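PDB 1VPR: dinoflagellate luciferase, which catalyses the oxidation of an open tetrapyrrole, dinoflagellate luciferin, by molecular oxygen with emission of blue light, this chain being the third of its three homologous luciferase domains. Local coordinates for residues N159-G171 against S299-E311. Residues are numbered along the deposited sequence; the frame is centred on the assembly and turned at random.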
loop_
_atom_site.group_PDB
_atom_site.type_symbol
_atom_site.label_atom_id
_atom_site.label_comp_id
_atom_site.label_asym_id
_atom_site.label_seq_id
_atom_site.Cartn_x
_atom_site.Cartn_y
_atom_site.Cartn_z
ATOM N N ASN A 159 7.268 -3.924 18.616
ATOM C CA ASN A 159 6.359 -4.298 17.523
ATOM C C ASN A 159 5.013 -3.580 17.628
ATOM O O ASN A 159 3.946 -4.209 17.623
ATOM C CB ASN A 159 6.137 -5.807 17.545
ATOM C CG ASN A 159 7.422 -6.572 17.439
ATOM O OD1 ASN A 159 8.301 -6.226 16.646
ATOM N ND2 ASN A 159 7.546 -7.626 18.225
ATOM N N PRO A 160 5.040 -2.243 17.683
ATOM C CA PRO A 160 3.839 -1.426 17.802
ATOM C C PRO A 160 2.851 -1.444 16.639
ATOM O O PRO A 160 1.695 -1.079 16.819
ATOM C CB PRO A 160 4.411 -0.030 18.068
ATOM C CG PRO A 160 5.657 -0.042 17.253
ATOM C CD PRO A 160 6.242 -1.395 17.574
ATOM N N LEU A 161 3.302 -1.842 15.453
ATOM C CA LEU A 161 2.445 -1.896 14.274
ATOM C C LEU A 161 1.619 -3.187 14.213
ATOM O O LEU A 161 0.611 -3.255 13.496
ATOM C CB LEU A 161 3.301 -1.809 13.012
ATOM C CG LEU A 161 4.368 -0.703 13.018
ATOM C CD1 LEU A 161 5.157 -0.736 11.711
ATOM C CD2 LEU A 161 3.691 0.640 13.212
ATOM N N HIS A 162 2.049 -4.202 14.961
ATOM C CA HIS A 162 1.385 -5.503 14.977
ATOM C C HIS A 162 -0.089 -5.383 15.400
ATOM O O HIS A 162 -0.394 -4.889 16.479
ATOM C CB HIS A 162 2.124 -6.426 15.941
ATOM C CG HIS A 162 1.826 -7.878 15.756
ATOM N ND1 HIS A 162 2.503 -8.661 14.851
ATOM C CD2 HIS A 162 0.978 -8.708 16.411
ATOM C CE1 HIS A 162 2.094 -9.914 14.957
ATOM N NE2 HIS A 162 1.172 -9.971 15.899
ATOM N N GLY A 163 -0.996 -5.835 14.541
ATOM C CA GLY A 163 -2.413 -5.779 14.863
ATOM C C GLY A 163 -3.263 -5.455 13.652
ATOM O O GLY A 163 -2.788 -5.503 12.506
ATOM N N ARG A 164 -4.527 -5.142 13.909
ATOM C CA ARG A 164 -5.465 -4.781 12.863
ATOM C C ARG A 164 -5.828 -3.309 13.041
ATOM O O ARG A 164 -6.161 -2.848 14.157
ATOM C CB ARG A 164 -6.714 -5.682 12.910
ATOM C CG ARG A 164 -7.659 -5.438 11.740
ATOM C CD ARG A 164 -8.635 -6.600 11.595
ATOM N NE ARG A 164 -9.460 -6.721 12.795
ATOM C CZ ARG A 164 -10.575 -6.020 13.010
ATOM N NH1 ARG A 164 -11.019 -5.154 12.107
ATOM N NH2 ARG A 164 -11.218 -6.154 14.156
ATOM N N TRP A 165 -5.722 -2.571 11.936
ATOM C CA TRP A 165 -5.961 -1.125 11.907
ATOM C C TRP A 165 -7.109 -0.828 10.982
ATOM O O TRP A 165 -7.179 -1.385 9.895
ATOM C CB TRP A 165 -4.711 -0.413 11.380
ATOM C CG TRP A 165 -3.481 -0.708 12.193
ATOM C CD1 TRP A 165 -2.695 -1.834 12.130
ATOM C CD2 TRP A 165 -2.923 0.112 13.218
ATOM N NE1 TRP A 165 -1.675 -1.754 13.062
ATOM C CE2 TRP A 165 -1.798 -0.571 13.741
ATOM C CE3 TRP A 165 -3.261 1.365 13.749
ATOM C CZ2 TRP A 165 -1.010 -0.043 14.779
ATOM C CZ3 TRP A 165 -2.467 1.894 14.788
ATOM C CH2 TRP A 165 -1.361 1.188 15.287
ATOM N N ILE A 166 -8.012 0.043 11.405
ATOM C CA ILE A 166 -9.161 0.385 10.580
ATOM C C ILE A 166 -9.092 1.847 10.139
ATOM O O ILE A 166 -8.951 2.764 10.953
ATOM C CB ILE A 166 -10.487 0.137 11.354
ATOM C CG1 ILE A 166 -10.708 -1.362 11.544
ATOM C CG2 ILE A 166 -11.666 0.781 10.621
ATOM C CD1 ILE A 166 -10.779 -2.154 10.227
ATOM N N THR A 167 -9.203 2.056 8.835
ATOM C CA THR A 167 -9.159 3.389 8.252
ATOM C C THR A 167 -10.305 4.274 8.724
ATOM O O THR A 167 -11.494 3.894 8.614
ATOM C CB THR A 167 -9.230 3.301 6.731
ATOM O OG1 THR A 167 -8.201 2.418 6.265
ATOM C CG2 THR A 167 -9.071 4.688 6.110
ATOM N N VAL A 168 -9.961 5.467 9.212
ATOM C CA VAL A 168 -10.985 6.386 9.676
ATOM C C VAL A 168 -10.949 7.702 8.905
ATOM O O VAL A 168 -11.808 8.566 9.069
ATOM C CB VAL A 168 -10.907 6.621 11.230
ATOM C CG1 VAL A 168 -11.318 5.339 11.957
ATOM C CG2 VAL A 168 -9.482 7.049 11.661
ATOM N N SER A 169 -9.969 7.854 8.032
ATOM C CA SER A 169 -9.908 9.062 7.220
ATOM C C SER A 169 -9.008 8.843 6.031
ATOM O O SER A 169 -7.941 8.235 6.148
ATOM C CB SER A 169 -9.393 10.258 8.017
ATOM O OG SER A 169 -9.297 11.382 7.151
ATOM N N GLY A 170 -9.453 9.335 4.877
ATOM C CA GLY A 170 -8.654 9.209 3.674
ATOM C C GLY A 170 -8.840 7.905 2.937
ATOM O O GLY A 170 -8.030 7.573 2.069
ATOM N N GLY A 171 -9.889 7.160 3.268
ATOM C CA GLY A 171 -10.130 5.911 2.581
ATOM C C GLY A 171 -10.545 6.140 1.140
ATOM O O GLY A 171 -11.272 7.111 0.814
ATOM N N SER A 299 -0.885 13.773 0.987
ATOM C CA SER A 299 -2.182 13.106 1.213
ATOM C C SER A 299 -2.099 12.280 2.509
ATOM O O SER A 299 -1.174 11.477 2.650
ATOM C CB SER A 299 -2.508 12.162 0.058
ATOM O OG SER A 299 -2.619 12.858 -1.166
ATOM N N PHE A 300 -3.051 12.479 3.434
ATOM C CA PHE A 300 -3.083 11.759 4.708
ATOM C C PHE A 300 -4.131 10.646 4.802
ATOM O O PHE A 300 -5.240 10.768 4.276
ATOM C CB PHE A 300 -3.352 12.719 5.888
ATOM C CG PHE A 300 -2.297 13.769 6.083
ATOM C CD1 PHE A 300 -2.455 15.048 5.535
ATOM C CD2 PHE A 300 -1.141 13.478 6.793
ATOM C CE1 PHE A 300 -1.472 16.010 5.694
ATOM C CE2 PHE A 300 -0.146 14.440 6.958
ATOM C CZ PHE A 300 -0.312 15.702 6.408
ATOM N N VAL A 301 -3.753 9.549 5.463
ATOM C CA VAL A 301 -4.670 8.441 5.710
ATOM C C VAL A 301 -4.541 8.217 7.212
ATOM O O VAL A 301 -3.421 8.186 7.742
ATOM C CB VAL A 301 -4.262 7.126 4.945
ATOM C CG1 VAL A 301 -5.237 5.994 5.311
ATOM C CG2 VAL A 301 -4.303 7.364 3.442
ATOM N N PHE A 302 -5.671 8.117 7.912
ATOM C CA PHE A 302 -5.649 7.856 9.358
ATOM C C PHE A 302 -6.336 6.538 9.647
ATOM O O PHE A 302 -7.386 6.233 9.048
ATOM C CB PHE A 302 -6.378 8.952 10.154
ATOM C CG PHE A 302 -5.626 10.256 10.230
ATOM C CD1 PHE A 302 -5.685 11.167 9.184
ATOM C CD2 PHE A 302 -4.854 10.559 11.344
ATOM C CE1 PHE A 302 -4.987 12.365 9.245
ATOM C CE2 PHE A 302 -4.158 11.754 11.415
ATOM C CZ PHE A 302 -4.225 12.658 10.362
ATOM N N TYR A 303 -5.753 5.772 10.575
ATOM C CA TYR A 303 -6.296 4.473 10.996
ATOM C C TYR A 303 -6.336 4.447 12.509
ATOM O O TYR A 303 -5.496 5.078 13.179
ATOM C CB TYR A 303 -5.379 3.306 10.589
ATOM C CG TYR A 303 -4.874 3.299 9.155
ATOM C CD1 TYR A 303 -3.744 4.033 8.780
ATOM C CD2 TYR A 303 -5.470 2.490 8.206
ATOM C CE1 TYR A 303 -3.218 3.941 7.478
ATOM C CE2 TYR A 303 -4.950 2.383 6.903
ATOM C CZ TYR A 303 -3.823 3.107 6.553
ATOM O OH TYR A 303 -3.288 2.949 5.286
ATOM N N VAL A 304 -7.290 3.712 13.060
ATOM C CA VAL A 304 -7.362 3.567 14.508
ATOM C C VAL A 304 -7.106 2.077 14.797
ATOM O O VAL A 304 -7.578 1.198 14.067
ATOM C CB VAL A 304 -8.734 4.029 15.081
ATOM C CG1 VAL A 304 -9.891 3.185 14.496
ATOM C CG2 VAL A 304 -8.710 3.909 16.600
ATOM N N LYS A 305 -6.330 1.782 15.834
ATOM C CA LYS A 305 -6.012 0.393 16.148
ATOM C C LYS A 305 -7.178 -0.306 16.865
ATOM O O LYS A 305 -7.573 0.087 17.970
ATOM C CB LYS A 305 -4.748 0.326 17.004
ATOM C CG LYS A 305 -4.028 -0.995 16.831
ATOM C CD LYS A 305 -2.870 -1.161 17.776
ATOM C CE LYS A 305 -2.107 -2.406 17.395
ATOM N NZ LYS A 305 -0.895 -2.582 18.262
ATOM N N VAL A 306 -7.741 -1.334 16.233
ATOM C CA VAL A 306 -8.876 -2.029 16.839
ATOM C C VAL A 306 -8.454 -3.329 17.536
ATOM O O VAL A 306 -9.202 -3.875 18.360
ATOM C CB VAL A 306 -10.003 -2.285 15.786
ATOM C CG1 VAL A 306 -10.535 -0.925 15.241
ATOM C CG2 VAL A 306 -9.483 -3.142 14.623
ATOM N N SER A 307 -7.245 -3.807 17.257
ATOM C CA SER A 307 -6.775 -5.042 17.895
ATOM C C SER A 307 -5.275 -5.233 17.806
ATOM O O SER A 307 -4.680 -4.847 16.820
ATOM C CB SER A 307 -7.415 -6.255 17.221
ATOM O OG SER A 307 -7.019 -7.433 17.906
ATOM N N ASN A 308 -4.668 -5.848 18.824
ATOM C CA ASN A 308 -3.241 -6.146 18.785
ATOM C C ASN A 308 -2.995 -7.409 17.935
ATOM O O ASN A 308 -1.859 -7.747 17.631
ATOM C CB ASN A 308 -2.699 -6.414 20.189
ATOM C CG ASN A 308 -2.486 -5.152 20.985
ATOM O OD1 ASN A 308 -2.258 -4.079 20.416
ATOM N ND2 ASN A 308 -2.539 -5.269 22.314
ATOM N N ASP A 309 -4.066 -8.092 17.542
ATOM C CA ASP A 309 -3.971 -9.315 16.760
ATOM C C ASP A 309 -4.359 -9.084 15.300
ATOM O O ASP A 309 -5.500 -8.682 14.999
ATOM C CB ASP A 309 -4.902 -10.367 17.381
ATOM C CG ASP A 309 -4.771 -11.724 16.740
ATOM O OD1 ASP A 309 -5.490 -12.637 17.194
ATOM O OD2 ASP A 309 -3.956 -11.891 15.803
ATOM N N PRO A 310 -3.416 -9.317 14.362
ATOM C CA PRO A 310 -3.759 -9.107 12.952
ATOM C C PRO A 310 -4.700 -10.208 12.448
ATOM O O PRO A 310 -5.382 -10.035 11.428
ATOM C CB PRO A 310 -2.400 -9.162 12.263
ATOM C CG PRO A 310 -1.657 -10.187 13.102
ATOM C CD PRO A 310 -2.002 -9.699 14.502
ATOM N N GLU A 311 -4.738 -11.327 13.173
ATOM C CA GLU A 311 -5.565 -12.482 12.783
ATOM C C GLU A 311 -5.259 -12.834 11.328
ATOM O O GLU A 311 -6.155 -13.000 10.494
ATOM C CB GLU A 311 -7.056 -12.161 12.970
ATOM C CG GLU A 311 -7.454 -12.090 14.450
ATOM C CD GLU A 311 -8.962 -12.094 14.668
ATOM O OE1 GLU A 311 -9.573 -11.012 14.732
ATOM O OE2 GLU A 311 -9.545 -13.194 14.763
HETATM O O HOH W 1 0.291 -0.111 18.899
HETATM O O HOH W 2 -8.376 -8.571 14.564
HETATM O O HOH W 3 -7.214 11.900 5.616
#
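With CG of K305 anti to the backbone N (chi1 -154°) and the rest of the chain extended, the lysine runs over one face of the W165 indole, whose CG, beside the backbone N (chi1 -57°), lays the six-membered ring against the K305 methylenes. This pair joins strands 163-169 and 297-307, the first and last strands of the antiparallel calycin (lipocalin-like) beta barrel of the catalytic domain. K305 CG stands 3.6 Å from the centroid of the six-membered ring of W165, almost on the ring normal, a CH-pi contact. Beyond the ring, K305 NZ donates to H162 O at 3.0 Å and to N308 OD1, adds a weak bond to P160 O, and reaches that same carbonyl again through a water. The indole is pinned at its edge, where W165 NE1 gives a nearly straight bond (2.8 Å, 163°) to L161 O. With alanine replacing W165, the lysine methylenes are likely to lose their flat support and L161 O its indole donor. Two classic beta bulges interrupt the pairing: V306 and S307 share R164 as their partner, V168 and S169 share F302. Between them, I166 and V304 exchange two backbone hydrogen bonds. On the face of the sheet opposite W165, V306 CG2 lies over the R164 guanidinium, 3.5 Å from R164 CZ; R164 NH1 and NH2 go on to Y76 O and G77 O, while R164 NE meets a water shared with D309 O and E311 OE1. Helix 87-100 packs on V168, S169 and F302. On W165's side of the sheet, T167 OG1 bonds to G204 O and lies 3.3 Å from Y303 CE2. At the second bulge, F302 O accepts from V168 N at 2.7 Å and S169 N at 3.2 Å, both approaching from one face of its carbonyl plane.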